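Local coordinates for protein PKS (Streptomyces albus, PDB 4OQJ) that probably catalyses carbon-carbon bond-forming condensation as a ketosynthase of an "AT-less" polyketide synthase involved in oxazolomycin biosynthesis, at residues A[133-138]-A[209-214]; A[197-202]-A[215-220]; A[579-584]-A[597-602]. One frame throughout, in Å; residues are numbered along the deposited sequence.

Contact 1: A[133-138]-A[209-214]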
ATOM      1  N   GLY A 133       6.469  -5.056 -10.273  1.00  9.25           N
ATOM      2  CA  GLY A 133       5.718  -4.974  -9.036  1.00  7.88           C
ATOM      3  C   GLY A 133       4.225  -5.091  -9.275  1.00  9.55           C
ATOM      4  O   GLY A 133       3.760  -5.033 -10.419  1.00  8.40           O
ATOM      5  N   VAL A 134       3.465  -5.265  -8.202  1.00  9.33           N
ATOM      6  CA  VAL A 134       2.019  -5.296  -8.301  1.00  8.00           C
ATOM      7  C   VAL A 134       1.354  -4.744  -7.048  1.00  7.75           C
ATOM      8  O   VAL A 134       1.648  -5.168  -5.910  1.00  8.03           O
ATOM      9  CB  VAL A 134       1.486  -6.742  -8.595  1.00  8.79           C
ATOM     10  CG1 VAL A 134       2.016  -7.753  -7.606  1.00  9.86           C
ATOM     11  CG2 VAL A 134      -0.047  -6.755  -8.637  1.00 10.29           C
ATOM     12  N   TYR A 135       0.454  -3.787  -7.269  1.00  8.98           N
ATOM     13  CA  TYR A 135      -0.372  -3.193  -6.227  1.00  9.08           C
ATOM     14  C   TYR A 135      -1.839  -3.432  -6.563  1.00  9.59           C
ATOM     15  O   TYR A 135      -2.328  -3.006  -7.602  1.00  9.40           O
ATOM     16  CB  TYR A 135      -0.075  -1.694  -6.098  1.00  9.98           C
ATOM     17  CG  TYR A 135       1.323  -1.428  -5.601  1.00 11.88           C
ATOM     18  CD1 TYR A 135       2.413  -1.378  -6.468  1.00 14.72           C
ATOM     19  CD2 TYR A 135       1.561  -1.273  -4.243  1.00 15.92           C
ATOM     20  CE1 TYR A 135       3.710  -1.151  -5.973  1.00 15.96           C
ATOM     21  CE2 TYR A 135       2.824  -1.047  -3.757  1.00 19.51           C
ATOM     22  CZ  TYR A 135       3.892  -0.991  -4.610  1.00 18.02           C
ATOM     23  OH  TYR A 135       5.142  -0.769  -4.051  1.00 21.59           O
ATOM     24  N   ALA A 136      -2.551  -4.129  -5.696  1.00  9.57           N
ATOM     25  CA  ALA A 136      -3.915  -4.526  -6.027  1.00 10.41           C
ATOM     26  C   ALA A 136      -4.765  -4.708  -4.781  1.00 12.87           C
ATOM     27  O   ALA A 136      -4.242  -4.975  -3.700  1.00 13.84           O
ATOM     28  CB  ALA A 136      -3.899  -5.803  -6.833  1.00 12.25           C
ATOM     29  N   GLY A 137      -6.076  -4.559  -4.936  1.00  9.77           N
ATOM     30  CA  GLY A 137      -6.996  -4.752  -3.825  1.00  9.35           C
ATOM     31  C   GLY A 137      -8.247  -5.473  -4.288  1.00 12.30           C
ATOM     32  O   GLY A 137      -8.622  -5.354  -5.444  1.00 13.19           O
ATOM     33  N   VAL A 138      -8.887  -6.217  -3.389  1.00  9.64           N
ATOM     34  CA  VAL A 138     -10.178  -6.813  -3.671  1.00  8.89           C
ATOM     35  C   VAL A 138     -11.180  -6.354  -2.637  1.00  9.84           C
ATOM     36  O   VAL A 138     -10.831  -5.875  -1.555  1.00  9.36           O
ATOM     37  CB  VAL A 138     -10.117  -8.359  -3.700  1.00  9.80           C
ATOM     38  CG1 VAL A 138      -9.188  -8.834  -4.834  1.00  9.96           C
ATOM     39  CG2 VAL A 138      -9.651  -8.905  -2.369  1.00 14.27           C
ATOM     40  N   SER A 209      10.646   5.610  -7.595  1.00 18.92           N
ATOM     41  CA  SER A 209      11.665   5.378  -6.568  1.00 24.84           C
ATOM     42  C   SER A 209      12.664   4.295  -6.972  1.00 31.42           C
ATOM     43  O   SER A 209      13.715   4.166  -6.352  1.00 35.22           O
ATOM     44  CB  SER A 209      11.019   4.961  -5.246  1.00 29.66           C
ATOM     45  OG  SER A 209      10.105   5.944  -4.778  1.00 41.88           O
ATOM     46  N   GLY A 210      12.307   3.493  -7.974  1.00 32.53           N
ATOM     47  CA  GLY A 210      13.137   2.384  -8.416  1.00 33.36           C
ATOM     48  C   GLY A 210      12.931   1.040  -7.720  1.00 30.04           C
ATOM     49  O   GLY A 210      13.796   0.177  -7.807  1.00 35.06           O
ATOM     50  N   ASP A 211      11.811   0.842  -7.031  1.00 26.10           N
ATOM     51  CA  ASP A 211      11.473  -0.485  -6.525  1.00 25.22           C
ATOM     52  C   ASP A 211      11.382  -1.487  -7.686  1.00 22.72           C
ATOM     53  O   ASP A 211      11.540  -2.691  -7.481  1.00 20.71           O
ATOM     54  CB  ASP A 211      10.125  -0.502  -5.780  1.00 25.56           C
ATOM     55  CG  ASP A 211      10.168   0.150  -4.400  1.00 26.59           C
ATOM     56  OD1 ASP A 211      11.278   0.387  -3.882  1.00 31.21           O
ATOM     57  OD2 ASP A 211       9.056   0.405  -3.829  1.00 18.71           O
ATOM     58  N   CYS A 212      11.071  -0.987  -8.882  1.00 18.89           N
ATOM     59  CA  CYS A 212      10.767  -1.837 -10.035  1.00 18.41           C
ATOM     60  C   CYS A 212      10.830  -1.061 -11.351  1.00 17.75           C
ATOM     61  O   CYS A 212      10.894   0.163 -11.350  1.00 20.75           O
ATOM     62  CB  CYS A 212       9.379  -2.479  -9.882  1.00 15.58           C
ATOM     63  SG  CYS A 212       8.063  -1.336  -9.527  1.00 16.41           S
ATOM     64  N   THR A 213      10.804  -1.780 -12.471  1.00 15.19           N
ATOM     65  CA  THR A 213      10.886  -1.145 -13.795  1.00 16.73           C
ATOM     66  C   THR A 213       9.527  -1.163 -14.497  1.00 17.25           C
ATOM     67  O   THR A 213       9.278  -0.364 -15.399  1.00 19.33           O
ATOM     68  CB  THR A 213      11.961  -1.820 -14.674  1.00 19.35           C
ATOM     69  OG1 THR A 213      11.593  -3.171 -14.971  1.00 21.50           O
ATOM     70  CG2 THR A 213      13.311  -1.817 -13.948  1.00 21.42           C
HETATM   71  N   MSE A 214       8.647  -2.057 -14.062  1.00 13.53           N
HETATM   72  CA  MSE A 214       7.251  -2.065 -14.490  1.00 14.05           C
HETATM   73  C   MSE A 214       6.387  -2.378 -13.294  1.00 13.54           C
HETATM   74  O   MSE A 214       6.867  -2.954 -12.322  1.00 13.07           O
HETATM   75  CB  MSE A 214       6.997  -3.109 -15.585  1.00 18.84           C
HETATM   76  CG  MSE A 214       7.507  -2.763 -16.962  1.00 28.95           C
HETATM   77 SE   MSE A 214       7.525  -4.358 -18.124  0.59 23.35          SE
HETATM   78  CE  MSE A 214       5.798  -5.071 -17.736  1.00 10.21           C
TER
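The backbone linkage here is a single bond near the start of strand 132-138: G133 N donates to M214 O (selenomethionine) at 3.0 Å, with an N-H...O angle of 161°. It belongs to the parallel pairing of strands 132-138 and 214-221, which continues with bonds from G133 and Y135 to L216.

Close packing comes next. C212 turns its side chain toward the strand, CB lying 3.9 Å and SG 4.1 Å from G133 N. With chi1 at 52°, SG sits between the cysteine's own backbone N and its carbonyl carbon, a rotation that lays the sulfur against the glycine backbone. Because G133 carries no side chain, the loop can come this near to the strand.

The polar interaction is indirect. Y135 OH and D211 OD2 are 4.1 Å apart, too far for a bond, and the tyrosine ring and carboxylate planes lie only 21° from coplanar although the two side chains cross at about a right angle. S206 OG, from helix 195-209, bonds both oxygens and so bridges them. At the dimer interface D211 OD2 also bonds H201 NE2 of the second subunit, which would probably polarise the carboxylate. The Y135 side chain packs on A199, L202 and A203 of helix 195-209, and on L202 of the second subunit.

The loop is shaped by the helix before it: G210, at positive phi, is the C-prime residue of a Schellman motif, with D211 N bonded to S206 O and G210 N to L207 O. Helix 195-209 and this turn connect strand 186-190 to the parallel strand 214-221, a beta-alpha-beta crossover with strand 132-138 between the two in the sheet, as in the N-terminal half of the thiolase fold.

Contact 2: A[197-202]-A[215-220]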
ATOM      1  N   LEU A 197      -7.316   3.741  -7.664  1.00  8.50           N
ATOM      2  CA  LEU A 197      -6.401   4.843  -7.951  1.00  9.89           C
ATOM      3  C   LEU A 197      -5.305   4.988  -6.905  1.00  8.95           C
ATOM      4  O   LEU A 197      -4.214   5.439  -7.220  1.00 10.90           O
ATOM      5  CB  LEU A 197      -7.183   6.139  -8.087  1.00 10.48           C
ATOM      6  CG  LEU A 197      -8.241   6.152  -9.202  1.00 13.46           C
ATOM      7  CD1 LEU A 197      -8.795   7.570  -9.377  1.00 16.07           C
ATOM      8  CD2 LEU A 197      -7.704   5.605 -10.540  1.00 13.84           C
ATOM      9  N   VAL A 198      -5.575   4.592  -5.668  1.00  7.68           N
ATOM     10  CA  VAL A 198      -4.509   4.498  -4.669  1.00  7.80           C
ATOM     11  C   VAL A 198      -3.467   3.463  -5.114  1.00  8.44           C
ATOM     12  O   VAL A 198      -2.268   3.710  -5.014  1.00  9.73           O
ATOM     13  CB  VAL A 198      -5.067   4.153  -3.272  1.00  9.00           C
ATOM     14  CG1 VAL A 198      -3.942   3.940  -2.261  1.00 12.10           C
ATOM     15  CG2 VAL A 198      -6.001   5.268  -2.783  1.00  8.66           C
ATOM     16  N   ALA A 199      -3.908   2.321  -5.647  1.00 10.15           N
ATOM     17  CA  ALA A 199      -2.967   1.318  -6.121  1.00 10.51           C
ATOM     18  C   ALA A 199      -2.137   1.908  -7.258  1.00  9.53           C
ATOM     19  O   ALA A 199      -0.914   1.721  -7.315  1.00 11.55           O
ATOM     20  CB  ALA A 199      -3.693   0.064  -6.578  1.00  8.20           C
ATOM     21  N   VAL A 200      -2.803   2.641  -8.155  1.00  9.56           N
ATOM     22  CA  VAL A 200      -2.102   3.314  -9.243  1.00 10.52           C
ATOM     23  C   VAL A 200      -1.085   4.302  -8.669  1.00 10.78           C
ATOM     24  O   VAL A 200       0.059   4.370  -9.121  1.00  9.49           O
ATOM     25  CB  VAL A 200      -3.093   4.040 -10.190  1.00 10.82           C
ATOM     26  CG1 VAL A 200      -2.367   4.995 -11.131  1.00 12.45           C
ATOM     27  CG2 VAL A 200      -3.881   3.023 -11.016  1.00  9.35           C
ATOM     28  N   HIS A 201      -1.499   5.074  -7.669  1.00 10.76           N
ATOM     29  CA  HIS A 201      -0.597   6.042  -7.053  1.00 11.48           C
ATOM     30  C   HIS A 201       0.642   5.360  -6.479  1.00 10.74           C
ATOM     31  O   HIS A 201       1.779   5.805  -6.710  1.00  8.83           O
ATOM     32  CB  HIS A 201      -1.330   6.805  -5.971  1.00 11.37           C
ATOM     33  CG  HIS A 201      -0.451   7.673  -5.137  1.00 10.97           C
ATOM     34  ND1 HIS A 201      -0.052   8.927  -5.538  1.00 12.58           N
ATOM     35  CD2 HIS A 201       0.067   7.479  -3.903  1.00 10.78           C
ATOM     36  CE1 HIS A 201       0.678   9.476  -4.579  1.00 15.00           C
ATOM     37  NE2 HIS A 201       0.767   8.621  -3.578  1.00 14.35           N
ATOM     38  N   LEU A 202       0.448   4.264  -5.748  1.00 11.87           N
ATOM     39  CA  LEU A 202       1.596   3.609  -5.119  1.00 14.93           C
ATOM     40  C   LEU A 202       2.490   2.929  -6.162  1.00 12.22           C
ATOM     41  O   LEU A 202       3.713   2.919  -6.012  1.00  9.18           O
ATOM     42  CB  LEU A 202       1.144   2.602  -4.064  1.00 13.31           C
ATOM     43  CG  LEU A 202       0.429   3.232  -2.861  1.00 13.62           C
ATOM     44  CD1 LEU A 202      -0.136   2.141  -1.969  1.00 17.93           C
ATOM     45  CD2 LEU A 202       1.361   4.158  -2.076  1.00 11.51           C
ATOM     46  N   ALA A 215       5.109  -2.022 -13.356  1.00 12.87           N
ATOM     47  CA  ALA A 215       4.206  -2.323 -12.250  1.00 14.35           C
ATOM     48  C   ALA A 215       2.786  -2.535 -12.737  1.00 14.69           C
ATOM     49  O   ALA A 215       2.319  -1.816 -13.621  1.00 16.62           O
ATOM     50  CB  ALA A 215       4.247  -1.197 -11.218  1.00 14.42           C
ATOM     51  N   LEU A 216       2.112  -3.537 -12.178  1.00 12.22           N
ATOM     52  CA  LEU A 216       0.666  -3.654 -12.329  1.00 11.92           C
ATOM     53  C   LEU A 216      -0.051  -2.935 -11.207  1.00 12.97           C
ATOM     54  O   LEU A 216       0.400  -2.941 -10.056  1.00 12.74           O
ATOM     55  CB  LEU A 216       0.213  -5.112 -12.343  1.00 12.86           C
ATOM     56  CG  LEU A 216       0.236  -5.777 -13.709  1.00 26.04           C
ATOM     57  CD1 LEU A 216       1.628  -6.273 -14.014  1.00 35.28           C
ATOM     58  CD2 LEU A 216      -0.765  -6.890 -13.772  1.00 27.52           C
ATOM     59  N   ALA A 217      -1.183  -2.336 -11.544  1.00  9.72           N
ATOM     60  CA  ALA A 217      -2.081  -1.761 -10.557  1.00  8.60           C
ATOM     61  C   ALA A 217      -3.489  -2.142 -10.952  1.00 12.66           C
ATOM     62  O   ALA A 217      -3.859  -2.038 -12.120  1.00 13.41           O
ATOM     63  CB  ALA A 217      -1.927  -0.243 -10.481  1.00 11.73           C
ATOM     64  N   GLY A 218      -4.292  -2.580  -9.993  1.00 10.29           N
ATOM     65  CA  GLY A 218      -5.631  -3.017 -10.326  1.00 13.90           C
ATOM     66  C   GLY A 218      -6.464  -3.395  -9.123  1.00 11.97           C
ATOM     67  O   GLY A 218      -6.033  -3.254  -7.990  1.00 10.04           O
ATOM     68  N   ALA A 219      -7.668  -3.882  -9.379  1.00 11.18           N
ATOM     69  CA  ALA A 219      -8.596  -4.189  -8.319  1.00  8.90           C
ATOM     70  C   ALA A 219      -9.705  -5.057  -8.861  1.00 10.40           C
ATOM     71  O   ALA A 219      -9.965  -5.048 -10.065  1.00 10.42           O
ATOM     72  CB  ALA A 219      -9.150  -2.919  -7.718  1.00  9.02           C
ATOM     73  N   ALA A 220     -10.346  -5.820  -7.978  1.00  9.56           N
ATOM     74  CA  ALA A 220     -11.506  -6.650  -8.349  1.00  8.45           C
ATOM     75  C   ALA A 220     -12.565  -6.500  -7.289  1.00  9.72           C
ATOM     76  O   ALA A 220     -12.249  -6.471  -6.115  1.00 11.06           O
ATOM     77  CB  ALA A 220     -11.120  -8.105  -8.471  1.00 10.11           C
TER
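A217 CB is the point at which strand 215-220 meets helix 197-202. The methyl lies against the helix backbone, 3.8 Å from V200 CA and equally far from V200 N, and V200 CG2 touches it at 3.8 Å. With CG1 anti to the backbone N (chi1 167°), the valine holds its CG2 branch beside that N, on the flank where the alanine methyl arrives. A199 completes the first shell: its CB is 4.3 Å from A217 CB and 4.3 Å from G218 O. Small residues on both sides let the two axes approach to 6.9 Å, and the segments run nearly antiparallel at 168°.

In the next shell, backbone bonds on both edges hold the strand, A217 with V263 of strand 259-267 and G218 with Y135 of strand 132-138. V200 is backed by M378 and L381 of helix 376-390. On the helix side turned away from the strand, H201 ND1 bonds T285 OG1, and L197 touches V433 and S435 of strand 430-436. Strands on both sides, with helix 376-390 beside V200, are consistent with the buried helical layer of the thiolase fold.

Contact 3: A[579-584]-A[597-602]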
ATOM      1  N   ALA A 579      36.544 -20.593 -43.889  1.00 37.67           N
ATOM      2  CA  ALA A 579      37.919 -20.436 -43.425  1.00 40.68           C
ATOM      3  C   ALA A 579      38.523 -21.795 -43.075  1.00 45.82           C
ATOM      4  O   ALA A 579      39.630 -22.127 -43.503  1.00 50.64           O
ATOM      5  CB  ALA A 579      37.965 -19.511 -42.227  1.00 37.53           C
ATOM      6  N   GLU A 580      37.777 -22.582 -42.308  1.00 42.13           N
ATOM      7  CA  GLU A 580      38.223 -23.905 -41.886  1.00 42.05           C
ATOM      8  C   GLU A 580      38.439 -24.843 -43.068  1.00 45.09           C
ATOM      9  O   GLU A 580      39.351 -25.662 -43.058  1.00 48.48           O
ATOM     10  CB  GLU A 580      37.200 -24.526 -40.927  1.00 44.78           C
ATOM     11  CG  GLU A 580      36.928 -23.716 -39.671  1.00 57.14           C
ATOM     12  CD  GLU A 580      37.996 -23.880 -38.610  1.00 70.06           C
ATOM     13  OE1 GLU A 580      39.001 -24.579 -38.867  1.00 70.52           O
ATOM     14  OE2 GLU A 580      37.820 -23.305 -37.515  1.00 77.81           O
ATOM     15  N   LEU A 581      37.581 -24.736 -44.077  1.00 46.44           N
ATOM     16  CA  LEU A 581      37.637 -25.640 -45.220  1.00 45.02           C
ATOM     17  C   LEU A 581      38.729 -25.245 -46.201  1.00 40.79           C
ATOM     18  O   LEU A 581      39.069 -26.019 -47.091  1.00 39.69           O
ATOM     19  CB  LEU A 581      36.295 -25.672 -45.953  1.00 43.48           C
ATOM     20  CG  LEU A 581      35.084 -26.206 -45.188  1.00 42.64           C
ATOM     21  CD1 LEU A 581      33.879 -26.260 -46.116  1.00 41.32           C
ATOM     22  CD2 LEU A 581      35.358 -27.569 -44.562  1.00 42.91           C
ATOM     23  N   GLY A 582      39.246 -24.032 -46.052  1.00 44.53           N
ATOM     24  CA  GLY A 582      40.289 -23.531 -46.929  1.00 53.02           C
ATOM     25  C   GLY A 582      39.798 -23.011 -48.270  1.00 52.22           C
ATOM     26  O   GLY A 582      40.591 -22.869 -49.196  1.00 51.82           O
ATOM     27  N   THR A 583      38.504 -22.714 -48.378  1.00 45.25           N
ATOM     28  CA  THR A 583      37.923 -22.243 -49.637  1.00 39.47           C
ATOM     29  C   THR A 583      37.256 -20.875 -49.460  1.00 36.93           C
ATOM     30  O   THR A 583      36.627 -20.618 -48.436  1.00 36.97           O
ATOM     31  CB  THR A 583      36.889 -23.245 -50.177  1.00 40.78           C
ATOM     32  OG1 THR A 583      37.452 -24.560 -50.164  1.00 41.27           O
ATOM     33  CG2 THR A 583      36.476 -22.882 -51.597  1.00 44.18           C
ATOM     34  N   PRO A 584      37.396 -19.983 -50.455  1.00 38.37           N
ATOM     35  CA  PRO A 584      36.702 -18.695 -50.327  1.00 40.34           C
ATOM     36  C   PRO A 584      35.182 -18.855 -50.233  1.00 38.17           C
ATOM     37  O   PRO A 584      34.619 -19.732 -50.894  1.00 35.21           O
ATOM     38  CB  PRO A 584      37.098 -17.955 -51.608  1.00 42.34           C
ATOM     39  CG  PRO A 584      38.413 -18.560 -51.994  1.00 43.43           C
ATOM     40  CD  PRO A 584      38.324 -20.003 -51.601  1.00 40.87           C
ATOM     41  N   ALA A 597      27.604 -28.130 -49.998  1.00 27.25           N
ATOM     42  CA  ALA A 597      26.417 -28.630 -49.315  1.00 29.84           C
ATOM     43  C   ALA A 597      26.682 -28.736 -47.820  1.00 28.74           C
ATOM     44  O   ALA A 597      25.823 -28.393 -47.013  1.00 28.64           O
ATOM     45  CB  ALA A 597      25.995 -29.982 -49.880  1.00 38.34           C
ATOM     46  N   PHE A 598      27.872 -29.201 -47.448  1.00 28.20           N
ATOM     47  CA  PHE A 598      28.242 -29.244 -46.039  1.00 28.42           C
ATOM     48  C   PHE A 598      28.204 -27.846 -45.421  1.00 29.51           C
ATOM     49  O   PHE A 598      27.531 -27.629 -44.414  1.00 30.28           O
ATOM     50  CB  PHE A 598      29.638 -29.840 -45.848  1.00 28.36           C
ATOM     51  CG  PHE A 598      30.119 -29.761 -44.434  1.00 30.82           C
ATOM     52  CD1 PHE A 598      29.721 -30.705 -43.496  1.00 33.76           C
ATOM     53  CD2 PHE A 598      30.939 -28.730 -44.027  1.00 28.47           C
ATOM     54  CE1 PHE A 598      30.144 -30.618 -42.186  1.00 32.51           C
ATOM     55  CE2 PHE A 598      31.363 -28.644 -42.718  1.00 28.38           C
ATOM     56  CZ  PHE A 598      30.964 -29.590 -41.799  1.00 29.70           C
ATOM     57  N   ALA A 599      28.931 -26.909 -46.027  1.00 29.15           N
ATOM     58  CA  ALA A 599      29.057 -25.545 -45.503  1.00 26.50           C
ATOM     59  C   ALA A 599      27.702 -24.898 -45.201  1.00 23.02           C
ATOM     60  O   ALA A 599      27.495 -24.389 -44.106  1.00 22.48           O
ATOM     61  CB  ALA A 599      29.833 -24.680 -46.476  1.00 25.14           C
ATOM     62  N   VAL A 600      26.789 -24.925 -46.163  1.00 22.62           N
ATOM     63  CA  VAL A 600      25.467 -24.343 -45.972  1.00 21.90           C
ATOM     64  C   VAL A 600      24.741 -24.993 -44.799  1.00 22.61           C
ATOM     65  O   VAL A 600      24.125 -24.308 -43.992  1.00 21.64           O
ATOM     66  CB  VAL A 600      24.599 -24.482 -47.228  1.00 26.15           C
ATOM     67  CG1 VAL A 600      23.203 -23.883 -46.998  1.00 26.12           C
ATOM     68  CG2 VAL A 600      25.265 -23.788 -48.391  1.00 34.11           C
ATOM     69  N   GLN A 601      24.826 -26.317 -44.697  1.00 23.02           N
ATOM     70  CA  GLN A 601      24.130 -27.027 -43.633  1.00 23.95           C
ATOM     71  C   GLN A 601      24.784 -26.769 -42.277  1.00 23.30           C
ATOM     72  O   GLN A 601      24.082 -26.579 -41.290  1.00 21.13           O
ATOM     73  CB  GLN A 601      24.086 -28.532 -43.926  1.00 23.17           C
ATOM     74  CG  GLN A 601      23.111 -28.908 -45.036  1.00 23.58           C
ATOM     75  CD  GLN A 601      23.058 -30.406 -45.305  1.00 26.04           C
ATOM     76  OE1 GLN A 601      22.197 -31.111 -44.784  1.00 31.09           O
ATOM     77  NE2 GLN A 601      23.962 -30.887 -46.137  1.00 25.29           N
ATOM     78  N   TYR A 602      26.118 -26.762 -42.237  1.00 22.23           N
ATOM     79  CA  TYR A 602      26.848 -26.505 -41.004  1.00 22.20           C
ATOM     80  C   TYR A 602      26.542 -25.106 -40.489  1.00 21.42           C
ATOM     81  O   TYR A 602      26.258 -24.915 -39.304  1.00 21.37           O
ATOM     82  CB  TYR A 602      28.367 -26.667 -41.209  1.00 23.13           C
ATOM     83  CG  TYR A 602      29.168 -26.366 -39.958  1.00 24.13           C
ATOM     84  CD1 TYR A 602      29.354 -27.333 -38.978  1.00 27.67           C
ATOM     85  CD2 TYR A 602      29.734 -25.118 -39.754  1.00 23.93           C
ATOM     86  CE1 TYR A 602      30.082 -27.062 -37.828  1.00 31.85           C
ATOM     87  CE2 TYR A 602      30.468 -24.840 -38.613  1.00 27.25           C
ATOM     88  CZ  TYR A 602      30.633 -25.815 -37.649  1.00 32.94           C
ATOM     89  OH  TYR A 602      31.361 -25.543 -36.507  1.00 41.21           O
TER
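L581 reaches with one methyl, CD1, into the angle between F598 and A599, in a small apolar join between two helices, one of which finishes here in a Schellman motif. CD1 lies 4.4 Å from F598 CD2 and 4.4 Å from A599 CB, approaching the ring obliquely. CD1 is anti to CA (chi2 -176°), which carries this branch outward to the facing helix. L588 of helix 585-590 touches both L581 and A599, and A628 of helix 627-635 also meets the leucine, so the side chain joins a small cluster formed by several helices.

Just past L581, G582 takes positive phi and its N bonds back to A579 O at 3.2 Å, turning the chain out of helix 568-581 and on towards helix 585-590. On the facing helix the F598 ring is backed from within its own segment: Y602 CB lies 3.8 Å above one face, offset toward the rim.

Farther round helix 597-602, Q601 OE1 accepts from V551 N, which ties the helix to a neighbouring loop. The other end of that amide doubles a helical bond: Q601 NE2 and Q601 N reach A597 O from opposite faces of its plane, at 3.2 and 3.3 Å, with NE2 68° out of that plane.

Contacts 1 and 2 belong to one piece of architecture, and contact 3 to another. The first pair have centres 8 Å apart: contact 2 lies on helix 195-209 and strand 214-221, contact 1 on the loop joining those two elements and on the neighbouring strand 132-138, and both extend to the second subunit. Contact 1 uses backbone and polar groups, whereas contact 2 relies on methyl packing. Every touching residue of these two is buried, whereas in contact 3 F598 and A599 are buried and L581 is partly exposed. Contact 3, whose centre lies 52 and 57 Å from theirs, joins helices in a peripheral region, buries less surface, touches no other chain and involves no strand.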